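Local atomic coordinates of probable dehydrogenase (Bordetella bronchiseptica, PDB entry 3MOI), a protein that probably acts as an NAD(P)-dependent dehydrogenase of the GFO/IDH/MocA oxidoreductase family. Residues Pro128-Leu133 against Gly301-Thr306; Leu148-Tyr153 against Asp184-Ile189; Gln192-Val197 against Leu369-Ala374; Ala199-Leu204 against Pro209-Cys214; Arg349-Ile352 against Pro357-Arg360. One frame throughout, in Å; residues are numbered along the deposited sequence.

Four of the five contacts are built on one mixed beta sheet in the C-terminal part of the chain. Contacts 1 and 2 lie with centres about 7 Å apart: strands 302-307 and 145-153 are neighbours in the sheet, and Leu304 N meets Asn149 O at 2.8 Å. Contact 3 is about 13 Å from contact 2 between centres and touches it where Lys187 packs on Ile194. Contact 4 continues along strand 194-202, already used by contact 3, to a hairpin end near the second subunit. Contact 5 lies off this sheet, about 34 Å from contact 4 between centres, yet its Arg360 makes a weak hydrogen bond to Thr188 of contact 2.

Contact 1 of 5, residues Pro128-Leu133 against Gly301-Thr306; sequences PVVRTL and GVMLVT
Met303 meets Val130 and Leu133 where helix 128-139 packs on the mixed sheet of the GFO/IDH/MocA C-terminal domain. The helix segment runs almost parallel to strand 302-306, 3° between their directions and 11.3 Å between their axes. From Met303 CB the chain leaves toward the helix, with CG anti to the carbonyl carbon. CG and SD continue nearly straight (chi2 -172°); Met303 SD stays farther from the helix than CE, 4.5 Å from Val130 CG2. A bend at chi3 then turns CE to the helix, where it does the touching: Leu133 CD1 is 3.8 Å from Met303 CE, and Val130 CG2 lies 4.1 Å from the same methyl. Val130 meets the methionine chain at about a right angle, Leu133 at a slant. The other branch of Leu133 serves Val305, two residues further along the strand, CD2 approaching Val305 CG2 to 4.3 Å. Ser185 and Ile189 of helix 179-190 also pack on Met303, while Leu312 of the adjacent strand covers Leu133 and Val305. Within the helix, Pro128 O takes two bonds from Thr132, from N and from OG1 (2.6 Å), which reach it from opposite faces of the carbonyl plane.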
# COMPACT_ATOMS: atom_id res chain seq x y z
N PRO A 128 9.59 -18.89 4.07
CA PRO A 128 8.45 -19.83 3.99
C PRO A 128 7.11 -19.15 3.99
O PRO A 128 6.17 -19.71 3.47
CB PRO A 128 8.59 -20.69 5.28
CG PRO A 128 10.02 -20.55 5.68
CD PRO A 128 10.43 -19.13 5.25
N VAL A 129 6.96 -17.98 4.57
CA VAL A 129 5.65 -17.33 4.47
C VAL A 129 5.26 -17.08 3.01
O VAL A 129 4.10 -17.28 2.63
CB VAL A 129 5.52 -16.07 5.33
CG1 VAL A 129 5.75 -16.41 6.84
CG2 VAL A 129 6.45 -14.97 4.84
N VAL A 130 6.25 -16.72 2.17
CA VAL A 130 6.01 -16.51 0.75
C VAL A 130 5.74 -17.81 0.03
O VAL A 130 4.87 -17.90 -0.82
CB VAL A 130 7.19 -15.82 0.11
CG1 VAL A 130 7.02 -15.77 -1.38
CG2 VAL A 130 7.39 -14.39 0.75
N ARG A 131 6.45 -18.83 0.38
CA ARG A 131 6.15 -20.15 -0.18
C ARG A 131 4.77 -20.59 0.25
O ARG A 131 4.01 -21.17 -0.54
CB ARG A 131 7.16 -21.16 0.31
CG ARG A 131 7.00 -22.60 -0.21
CD ARG A 131 8.34 -23.34 0.09
NE ARG A 131 8.13 -24.70 0.58
CZ ARG A 131 8.65 -25.80 0.03
NH1 ARG A 131 9.44 -25.73 -1.06
NH2 ARG A 131 8.39 -26.98 0.58
N THR A 132 4.43 -20.27 1.48
CA THR A 132 3.09 -20.62 1.98
C THR A 132 2.03 -19.89 1.23
O THR A 132 1.03 -20.51 0.92
CB THR A 132 2.91 -20.40 3.48
OG1 THR A 132 4.02 -20.98 4.16
CG2 THR A 132 1.60 -21.03 3.96
N LEU A 133 2.23 -18.60 0.95
CA LEU A 133 1.26 -17.82 0.19
C LEU A 133 1.10 -18.46 -1.18
O LEU A 133 -0.02 -18.60 -1.64
CB LEU A 133 1.62 -16.31 0.07
CG LEU A 133 1.54 -15.39 1.32
CD1 LEU A 133 2.44 -14.13 1.23
CD2 LEU A 133 0.13 -14.92 1.72
N GLY A 301 8.43 -6.46 4.87
CA GLY A 301 7.29 -5.53 4.97
C GLY A 301 6.04 -6.38 5.06
O GLY A 301 6.08 -7.56 5.48
N VAL A 302 4.93 -5.81 4.62
CA VAL A 302 3.71 -6.55 4.58
C VAL A 302 3.28 -6.82 3.17
O VAL A 302 3.58 -6.09 2.27
CB VAL A 302 2.56 -5.90 5.38
CG1 VAL A 302 3.08 -4.88 6.47
CG2 VAL A 302 1.50 -5.40 4.48
N MET A 303 2.54 -7.90 2.99
CA MET A 303 2.19 -8.38 1.70
C MET A 303 0.76 -8.88 1.78
O MET A 303 0.53 -9.90 2.41
CB MET A 303 3.17 -9.49 1.30
CG MET A 303 4.62 -8.97 0.95
SD MET A 303 5.85 -10.16 0.26
CE MET A 303 4.75 -11.42 -0.13
N LEU A 304 -0.17 -8.14 1.17
CA LEU A 304 -1.60 -8.41 1.20
C LEU A 304 -2.16 -8.90 -0.15
O LEU A 304 -2.24 -8.14 -1.12
CB LEU A 304 -2.37 -7.12 1.64
CG LEU A 304 -2.14 -6.63 3.09
CD1 LEU A 304 -2.25 -5.14 3.34
CD2 LEU A 304 -3.10 -7.36 4.01
N VAL A 305 -2.57 -10.16 -0.23
CA VAL A 305 -2.91 -10.75 -1.53
C VAL A 305 -4.38 -10.82 -1.59
O VAL A 305 -4.95 -11.53 -0.80
CB VAL A 305 -2.35 -12.16 -1.63
CG1 VAL A 305 -2.70 -12.81 -2.95
CG2 VAL A 305 -0.89 -12.12 -1.35
N THR A 306 -5.03 -10.11 -2.48
CA THR A 306 -6.44 -10.19 -2.41
C THR A 306 -7.00 -11.09 -3.51
O THR A 306 -6.87 -10.85 -4.72
CB THR A 306 -7.14 -8.76 -2.17
OG1 THR A 306 -8.05 -8.42 -3.21
CG2 THR A 306 -6.22 -7.71 -1.91

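Contact 2 of 5, residues Leu148-Tyr153 against Asp184-Ile189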
# COMPACT_ATOMS: atom_id res chain seq x y z
N LEU A 148 -2.21 -7.66 -5.66
CA LEU A 148 -1.39 -7.76 -4.47
C LEU A 148 -1.01 -6.38 -3.98
O LEU A 148 -0.86 -5.48 -4.78
CB LEU A 148 -0.07 -8.45 -4.79
CG LEU A 148 -0.05 -9.97 -4.89
CD1 LEU A 148 -0.49 -10.33 -6.30
CD2 LEU A 148 1.31 -10.42 -4.60
N ASN A 149 -0.77 -6.24 -2.69
CA ASN A 149 -0.26 -4.98 -2.14
C ASN A 149 0.92 -5.24 -1.23
O ASN A 149 0.78 -5.87 -0.25
CB ASN A 149 -1.41 -4.33 -1.39
CG ASN A 149 -1.09 -2.92 -0.90
OD1 ASN A 149 -0.09 -2.33 -1.28
ND2 ASN A 149 -1.97 -2.37 -0.07
N CYS A 150 2.11 -4.80 -1.58
CA CYS A 150 3.28 -5.02 -0.75
C CYS A 150 3.85 -3.69 -0.38
O CYS A 150 4.07 -2.88 -1.28
CB CYS A 150 4.37 -5.79 -1.56
SG CYS A 150 3.66 -7.29 -2.30
N PHE A 151 4.21 -3.48 0.88
CA PHE A 151 5.00 -2.30 1.22
C PHE A 151 5.98 -2.62 2.33
O PHE A 151 5.80 -3.58 3.06
CB PHE A 151 4.12 -1.08 1.57
CG PHE A 151 3.17 -1.34 2.70
CD1 PHE A 151 1.95 -1.96 2.47
CD2 PHE A 151 3.54 -1.06 4.02
CE1 PHE A 151 1.09 -2.26 3.49
CE2 PHE A 151 2.69 -1.37 5.08
CZ PHE A 151 1.46 -1.97 4.82
N ASN A 152 7.05 -1.84 2.43
CA ASN A 152 8.08 -2.03 3.43
C ASN A 152 8.63 -0.66 3.64
O ASN A 152 9.06 -0.08 2.69
CB ASN A 152 9.15 -2.96 2.90
CG ASN A 152 9.99 -3.61 4.03
OD1 ASN A 152 9.80 -3.30 5.19
ND2 ASN A 152 10.93 -4.51 3.66
N TYR A 153 8.53 -0.11 4.83
CA TYR A 153 9.23 1.11 5.23
C TYR A 153 10.29 0.68 6.24
O TYR A 153 10.00 -0.08 7.19
CB TYR A 153 8.24 2.13 5.89
CG TYR A 153 7.14 2.58 4.95
CD1 TYR A 153 6.17 1.71 4.51
CD2 TYR A 153 7.09 3.88 4.48
CE1 TYR A 153 5.18 2.13 3.63
CE2 TYR A 153 6.11 4.30 3.60
CZ TYR A 153 5.18 3.42 3.16
OH TYR A 153 4.20 3.88 2.30
N ASP A 184 10.59 -10.52 -6.53
CA ASP A 184 10.66 -11.98 -6.57
C ASP A 184 9.51 -12.61 -5.83
O ASP A 184 9.02 -13.68 -6.22
CB ASP A 184 11.95 -12.50 -5.96
CG ASP A 184 13.17 -12.21 -6.82
OD1 ASP A 184 13.05 -12.08 -8.05
OD2 ASP A 184 14.26 -12.07 -6.23
N SER A 185 9.04 -11.93 -4.77
CA SER A 185 7.93 -12.48 -4.01
C SER A 185 6.66 -12.42 -4.83
O SER A 185 5.83 -13.38 -4.80
CB SER A 185 7.78 -11.74 -2.68
OG SER A 185 9.01 -11.92 -1.96
N ILE A 186 6.51 -11.32 -5.55
CA ILE A 186 5.32 -11.15 -6.38
C ILE A 186 5.32 -12.23 -7.44
O ILE A 186 4.37 -12.94 -7.59
CB ILE A 186 5.28 -9.78 -6.97
CG1 ILE A 186 4.99 -8.74 -5.87
CG2 ILE A 186 4.24 -9.68 -8.01
CD1 ILE A 186 5.25 -7.32 -6.30
N LYS A 187 6.41 -12.44 -8.14
CA LYS A 187 6.48 -13.55 -9.06
C LYS A 187 6.23 -14.93 -8.43
O LYS A 187 5.60 -15.81 -9.04
CB LYS A 187 7.82 -13.56 -9.70
CG LYS A 187 8.08 -12.34 -10.62
CD LYS A 187 9.10 -12.76 -11.68
CE LYS A 187 10.46 -12.66 -11.23
NZ LYS A 187 11.37 -13.01 -12.33
N THR A 188 6.77 -15.15 -7.25
CA THR A 188 6.62 -16.43 -6.61
C THR A 188 5.16 -16.70 -6.20
O THR A 188 4.60 -17.74 -6.53
CB THR A 188 7.50 -16.49 -5.39
OG1 THR A 188 8.90 -16.49 -5.77
CG2 THR A 188 7.18 -17.72 -4.55
N ILE A 189 4.52 -15.73 -5.50
CA ILE A 189 3.14 -15.86 -5.10
C ILE A 189 2.28 -16.05 -6.34
O ILE A 189 1.39 -16.88 -6.31
CB ILE A 189 2.69 -14.62 -4.34
CG1 ILE A 189 3.37 -14.56 -2.97
CG2 ILE A 189 1.16 -14.59 -4.13
CD1 ILE A 189 3.54 -13.11 -2.38
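Apolar packing joins Leu148 and Cys150 of strand 145-153 to Ile186 and Ile189 of helix 179-190. Leu148 CD2 is the methyl that reaches both isoleucines: it lies 4.1 Å from Ile189 CD1 and 4.2 Å from Ile186 CG1. It also comes within 4.2 Å of Ile189 CG2, so both arms of Ile189 share one methyl. Two residues on along the strand, Cys150 SG rests 4.1 Å from Ile186 CG1; the cysteine CB points toward the helix, and chi1 of -53° leaves the sulfur anti to the carbonyl carbon, beside the backbone N. All four residues are buried. This is a helix laid on the face of a beta sheet, in the alpha/beta architecture of the GFO/IDH/MocA C-terminal domain: helix 184-189 runs at 153° to strand 148-153, their axes 10.4 Å apart. No hydrogen bond crosses between the two segments. Asp184 O accepts from both Thr188 N and Thr188 OG1 (2.8 Å for the latter), which arrive from opposite faces of the carbonyl plane. Lys187, which takes no part in this packing, pairs with Asp367 and makes a cation-pi contact with Trp364. The reverse face of the strand serves the dimer, where Asn149 ND2 bonds Tyr153 OH of the second subunit and Phe151 meets Phe151 of that subunit, ring planes at about 25°.

Contact 3 of 5, residues Gln192-Val197 against Leu369-Ala374; sequences QRITAV and LEVCLA
Val371 and Ala374, three positions apart on helix 362-381, are the residues that meet Ile194 and Val197 of strand 194-202. Walking along 369-374, Leu369 packs on Tyr176. Glu370 carries its carboxylate to the border of the contact, where OE1 remains 5.2 Å from Arg193 NH1, close enough for attraction but not for a bond; its salt bridges go to Arg387 and Arg101. Val371 then points at the strand: chi1 of 170° puts CG1 anti to the backbone N and leaves CG2 anti to the carbonyl carbon, 4.1 Å from Ile194 CD1 and 4.2 Å from Ile194 CB, the two side chains crossing at about a right angle. Cys372 turns away to Pro180, and Leu373 packs on Tyr176. At Ala374 the helix comes nearest, CB being 3.8 Å from Val197 CG2 and 4.0 Å from Val197 CB, a fit that the short side chain allows. On the strand, Thr195 and Ala196 both face Thr219 in a classic beta bulge. Helix 362-381 thus lies against the mixed sheet of the GFO/IDH/MocA C-terminal domain, with Ile183 of helix 179-190 packing on both Ile194 and Val371, and Leu218 and Leu220 of strand 213-220 beside Ile194.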
# COMPACT_ATOMS: atom_id res chain seq x y z
N GLN A 192 3.04 -15.50 -12.19
CA GLN A 192 2.87 -14.78 -13.45
C GLN A 192 4.05 -13.90 -13.88
O GLN A 192 4.79 -13.36 -13.08
CB GLN A 192 1.63 -13.94 -13.37
CG GLN A 192 0.30 -14.77 -13.30
CD GLN A 192 -0.87 -13.86 -13.47
OE1 GLN A 192 -1.05 -13.28 -14.57
NE2 GLN A 192 -1.67 -13.66 -12.39
N ARG A 193 4.25 -13.77 -15.19
CA ARG A 193 5.15 -12.83 -15.73
C ARG A 193 4.65 -11.40 -15.47
O ARG A 193 3.46 -11.09 -15.55
CB ARG A 193 5.34 -13.08 -17.22
CG ARG A 193 6.33 -12.10 -17.91
CD ARG A 193 6.71 -12.54 -19.32
NE ARG A 193 7.03 -11.39 -20.19
CZ ARG A 193 8.27 -10.94 -20.39
NH1 ARG A 193 9.29 -11.54 -19.78
NH2 ARG A 193 8.48 -9.88 -21.17
N ILE A 194 5.60 -10.54 -15.14
CA ILE A 194 5.35 -9.15 -15.04
C ILE A 194 5.42 -8.57 -16.44
O ILE A 194 6.47 -8.61 -17.05
CB ILE A 194 6.41 -8.52 -14.13
CG1 ILE A 194 6.25 -9.10 -12.72
CG2 ILE A 194 6.26 -7.05 -14.13
CD1 ILE A 194 7.33 -8.79 -11.72
N THR A 195 4.34 -8.03 -16.95
CA THR A 195 4.28 -7.54 -18.35
C THR A 195 4.25 -6.03 -18.47
O THR A 195 4.41 -5.52 -19.55
CB THR A 195 3.01 -8.03 -19.11
OG1 THR A 195 1.86 -7.67 -18.35
CG2 THR A 195 3.04 -9.56 -19.29
N ALA A 196 4.08 -5.30 -17.38
CA ALA A 196 4.25 -3.84 -17.49
C ALA A 196 4.61 -3.24 -16.13
O ALA A 196 4.30 -3.80 -15.09
CB ALA A 196 2.98 -3.19 -18.06
N VAL A 197 5.26 -2.09 -16.15
CA VAL A 197 5.80 -1.44 -14.97
C VAL A 197 5.57 0.05 -15.06
O VAL A 197 6.08 0.70 -16.01
CB VAL A 197 7.30 -1.61 -14.86
CG1 VAL A 197 7.79 -0.94 -13.61
CG2 VAL A 197 7.70 -3.05 -14.92
N LEU A 369 16.22 -8.66 -13.01
CA LEU A 369 17.05 -7.50 -13.37
C LEU A 369 16.25 -6.64 -14.35
O LEU A 369 16.17 -5.43 -14.15
CB LEU A 369 18.38 -7.93 -13.94
CG LEU A 369 19.31 -6.90 -14.57
CD1 LEU A 369 19.80 -5.79 -13.60
CD2 LEU A 369 20.46 -7.63 -15.14
N GLU A 370 15.52 -7.22 -15.32
CA GLU A 370 14.84 -6.36 -16.31
C GLU A 370 13.75 -5.60 -15.68
O GLU A 370 13.49 -4.47 -16.06
CB GLU A 370 14.30 -7.12 -17.49
CG GLU A 370 15.41 -7.62 -18.40
CD GLU A 370 14.96 -8.61 -19.45
OE1 GLU A 370 13.76 -8.95 -19.51
OE2 GLU A 370 15.80 -9.05 -20.28
N VAL A 371 13.09 -6.20 -14.70
CA VAL A 371 12.03 -5.47 -14.02
C VAL A 371 12.62 -4.28 -13.24
O VAL A 371 12.10 -3.19 -13.31
CB VAL A 371 11.23 -6.39 -13.09
CG1 VAL A 371 10.30 -5.58 -12.22
CG2 VAL A 371 10.47 -7.47 -13.93
N CYS A 372 13.71 -4.49 -12.52
CA CYS A 372 14.41 -3.34 -11.95
C CYS A 372 14.74 -2.25 -12.99
O CYS A 372 14.51 -1.06 -12.74
CB CYS A 372 15.74 -3.76 -11.33
SG CYS A 372 15.58 -4.87 -9.91
N LEU A 373 15.26 -2.63 -14.16
CA LEU A 373 15.60 -1.61 -15.18
C LEU A 373 14.35 -0.87 -15.62
O LEU A 373 14.41 0.33 -15.88
CB LEU A 373 16.32 -2.20 -16.42
CG LEU A 373 17.74 -2.79 -16.08
CD1 LEU A 373 18.35 -3.63 -17.22
CD2 LEU A 373 18.72 -1.72 -15.64
N ALA A 374 13.22 -1.55 -15.64
CA ALA A 374 12.00 -0.94 -16.11
C ALA A 374 11.49 0.06 -15.06
O ALA A 374 10.91 1.11 -15.40
CB ALA A 374 10.96 -2.01 -16.47

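Contact 4 of 5, residues Ala199-Leu204 against Pro209-Cys214; sequences AMTGRL and PTEGNC
Over one face of the Arg203 guanidinium stands the carboxylate oxygen Glu211 OE2, 3.1 Å from Arg203 NH1. The two flat groups are turned 40° apart, and the oxygen sits well out of the guanidinium plane; the salt bridge is therefore one of charge alone, with no N-H directed at it. Pro209 O approaches the guanidinium obliquely and lies 3.6 Å from Arg203 CD. Both long side chains run alongside each other in the same direction; the bend of Glu211 at chi2 (81°) brings the carboxylate up beside the arginine. The other oxygen, Glu211 OE1, bonds Thr168 OG1, so each carboxylate oxygen has a partner of its own. Lower on the same side chain, Glu211 CG packs on Thr201 CB at 3.9 Å. Between the backbones, Gly202 N gives a bond to Asn213 O (2.9 Å, 159°). Gly202 O receives Gly212 N at 3.0 Å and more weakly Asn213 N at 3.4 Å. Thr201 and Cys214 form the adjoining non-hydrogen-bonded pair, on the side where Val375 of helix 362-381 touches both. Met200, Leu204 and Asn213 reach the second subunit, Met200 packing on Cys225 and Leu204 on Ser146 of that chain. Two successive residues, Gly212 and Asn213, facing the one residue Gly202 make a classic beta bulge at the loop end of the antiparallel hairpin of strands 194-202 and 213-220.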
# COMPACT_ATOMS: atom_id res chain seq x y z
N ALA A 199 6.48 3.01 -12.41
CA ALA A 199 7.15 3.32 -11.13
C ALA A 199 7.71 4.75 -11.06
O ALA A 199 7.96 5.34 -12.09
CB ALA A 199 8.22 2.33 -10.85
N MET A 200 7.90 5.25 -9.85
CA MET A 200 8.47 6.57 -9.54
C MET A 200 9.48 6.24 -8.49
O MET A 200 9.16 5.47 -7.61
CB MET A 200 7.41 7.43 -8.85
CG MET A 200 7.89 8.86 -8.36
SD MET A 200 7.26 9.25 -6.72
CE MET A 200 8.19 8.05 -5.79
N THR A 201 10.68 6.80 -8.53
CA THR A 201 11.67 6.62 -7.45
C THR A 201 12.08 8.00 -6.92
O THR A 201 11.97 8.95 -7.62
CB THR A 201 12.93 5.98 -7.97
OG1 THR A 201 13.43 6.85 -9.01
CG2 THR A 201 12.65 4.58 -8.52
N GLY A 202 12.55 8.07 -5.68
CA GLY A 202 13.10 9.28 -5.09
C GLY A 202 14.46 9.01 -4.47
O GLY A 202 14.83 7.85 -4.12
N ARG A 203 15.23 10.08 -4.38
CA ARG A 203 16.55 10.10 -3.76
C ARG A 203 16.50 11.28 -2.83
O ARG A 203 17.13 12.29 -3.04
CB ARG A 203 17.62 10.36 -4.78
CG ARG A 203 17.77 9.28 -5.80
CD ARG A 203 19.06 9.49 -6.53
NE ARG A 203 18.80 10.13 -7.80
CZ ARG A 203 19.25 9.67 -8.98
NH1 ARG A 203 20.04 8.57 -9.03
NH2 ARG A 203 18.89 10.31 -10.11
N LEU A 204 15.73 11.13 -1.78
CA LEU A 204 15.42 12.26 -0.96
C LEU A 204 16.55 12.82 -0.10
O LEU A 204 16.35 13.81 0.56
CB LEU A 204 14.21 11.91 -0.11
CG LEU A 204 12.99 11.55 -0.98
CD1 LEU A 204 11.77 11.59 -0.15
CD2 LEU A 204 12.84 12.47 -2.23
N PRO A 209 23.15 9.87 -2.25
CA PRO A 209 22.32 10.12 -3.41
C PRO A 209 22.06 8.90 -4.26
O PRO A 209 22.41 8.86 -5.42
CB PRO A 209 23.13 11.17 -4.19
CG PRO A 209 24.51 10.89 -3.89
CD PRO A 209 24.56 10.13 -2.55
N THR A 210 21.44 7.90 -3.66
CA THR A 210 20.98 6.79 -4.39
C THR A 210 19.49 6.68 -4.07
O THR A 210 18.98 7.40 -3.26
CB THR A 210 21.74 5.51 -4.03
OG1 THR A 210 21.29 4.44 -4.89
CG2 THR A 210 21.54 5.13 -2.58
N GLU A 211 18.79 5.78 -4.73
CA GLU A 211 17.38 5.68 -4.55
C GLU A 211 17.10 5.15 -3.15
O GLU A 211 17.58 4.11 -2.78
CB GLU A 211 16.78 4.74 -5.60
CG GLU A 211 16.66 5.36 -6.99
CD GLU A 211 17.94 5.33 -7.81
OE1 GLU A 211 18.82 4.52 -7.46
OE2 GLU A 211 18.06 6.14 -8.80
N GLY A 212 16.32 5.89 -2.40
CA GLY A 212 15.78 5.40 -1.15
C GLY A 212 14.30 5.09 -1.08
O GLY A 212 13.89 4.39 -0.15
N ASN A 213 13.47 5.57 -2.03
CA ASN A 213 12.06 5.13 -2.08
C ASN A 213 11.50 4.89 -3.45
O ASN A 213 11.89 5.49 -4.44
CB ASN A 213 11.15 6.12 -1.37
CG ASN A 213 11.14 7.52 -2.05
OD1 ASN A 213 12.15 8.15 -2.20
ND2 ASN A 213 9.99 7.98 -2.42
N CYS A 214 10.46 4.09 -3.49
CA CYS A 214 9.88 3.78 -4.76
C CYS A 214 8.46 3.46 -4.61
O CYS A 214 8.12 2.71 -3.73
CB CYS A 214 10.53 2.55 -5.31
SG CYS A 214 9.71 1.85 -6.77

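Contact 5 of 5, residues Arg349-Ile352 against Pro357-Arg360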
# COMPACT_ATOMS: atom_id res chain seq x y z
N ARG A 349 19.11 -28.57 -3.71
CA ARG A 349 19.14 -30.02 -3.46
C ARG A 349 18.12 -30.68 -4.32
O ARG A 349 18.41 -31.64 -5.01
CB ARG A 349 18.85 -30.38 -1.99
CG ARG A 349 18.87 -31.95 -1.70
CD ARG A 349 17.54 -32.49 -0.93
NE ARG A 349 17.34 -31.64 0.26
CZ ARG A 349 16.31 -30.84 0.51
NH1 ARG A 349 15.22 -30.77 -0.25
NH2 ARG A 349 16.37 -30.11 1.61
N ASP A 350 16.92 -30.14 -4.26
CA ASP A 350 15.82 -30.63 -5.03
C ASP A 350 16.10 -30.68 -6.51
O ASP A 350 15.73 -31.63 -7.19
CB ASP A 350 14.57 -29.78 -4.77
CG ASP A 350 13.79 -30.20 -3.51
OD1 ASP A 350 14.15 -31.21 -2.89
OD2 ASP A 350 12.82 -29.50 -3.14
N ALA A 351 16.79 -29.66 -7.01
CA ALA A 351 17.16 -29.61 -8.39
C ALA A 351 18.20 -30.66 -8.74
O ALA A 351 18.08 -31.39 -9.72
CB ALA A 351 17.66 -28.24 -8.69
N ILE A 352 19.24 -30.76 -7.91
CA ILE A 352 20.31 -31.71 -8.17
C ILE A 352 19.75 -33.10 -8.08
O ILE A 352 20.10 -33.96 -8.87
CB ILE A 352 21.42 -31.58 -7.11
CG1 ILE A 352 22.12 -30.22 -7.23
CG2 ILE A 352 22.45 -32.79 -7.25
CD1 ILE A 352 22.95 -29.77 -6.00
N PRO A 357 13.13 -29.07 -10.57
CA PRO A 357 14.09 -28.16 -11.16
C PRO A 357 13.99 -26.82 -10.48
O PRO A 357 13.00 -26.54 -9.87
CB PRO A 357 13.62 -28.05 -12.62
CG PRO A 357 12.97 -29.39 -12.89
CD PRO A 357 12.29 -29.73 -11.58
N ALA A 358 15.03 -26.02 -10.51
CA ALA A 358 15.01 -24.77 -9.78
C ALA A 358 13.99 -23.77 -10.40
O ALA A 358 13.89 -23.66 -11.58
CB ALA A 358 16.36 -24.20 -9.82
N LEU A 359 13.23 -23.06 -9.58
CA LEU A 359 12.37 -21.95 -10.04
C LEU A 359 13.21 -20.68 -10.32
O LEU A 359 13.05 -20.05 -11.36
CB LEU A 359 11.37 -21.63 -8.97
CG LEU A 359 10.35 -20.50 -9.23
CD1 LEU A 359 9.44 -20.67 -10.50
CD2 LEU A 359 9.54 -20.30 -7.89
N ARG A 360 14.06 -20.32 -9.35
CA ARG A 360 14.83 -19.12 -9.44
C ARG A 360 16.18 -19.34 -10.14
O ARG A 360 17.29 -19.18 -9.56
CB ARG A 360 15.02 -18.52 -8.07
CG ARG A 360 13.68 -18.22 -7.35
CD ARG A 360 13.86 -17.90 -5.88
NE ARG A 360 12.54 -17.94 -5.23
CZ ARG A 360 11.85 -19.04 -4.93
NH1 ARG A 360 12.33 -20.26 -5.17
NH2 ARG A 360 10.67 -18.92 -4.37
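Ala351 gives up the most surface here, and Pro357 and Ala358 meet it from the loop. The touching atom of Ala351 is its methyl: CB lies 3.9 Å from Ala358 N and 4.3 Å from Pro357 C, so it rests against the peptide bond joining the two loop residues rather than against the proline ring. Pro357 CB points away from the helix, and the residue is exposed. Ala358 adds its own methyl, CB to CB with Ala351 at 4.4 Å, and His117 packs on Ala351. The chain comes close because it has doubled back: Ala351 CA and Pro357 CA are 4.4 Å apart, and Asp350 and Ala356 are joined by a backbone hydrogen bond. Within the helix, a salt bridge joins Arg349 NH1 to Asp350 OD1 (2.9 Å); the oxygen lies in the guanidinium plane, but the arginine approaches from above the carboxylate plane, 55° out of it. Arg349 also pairs with Asp346 and Asp27. Further along the loop, Leu359 CD2 sits over one face of the Arg360 guanidinium, offset toward the rim. Arg360 also forms a salt bridge with Glu347 and a hydrogen bond to Ser125. The contact lies at the turn where helix 340-352 ends and the loop heads for helix 362-381, with Arg360 joined by backbone hydrogen bonding to Val120 of strand 118-120, an edge strand of the parallel Rossmann sheet within this chain.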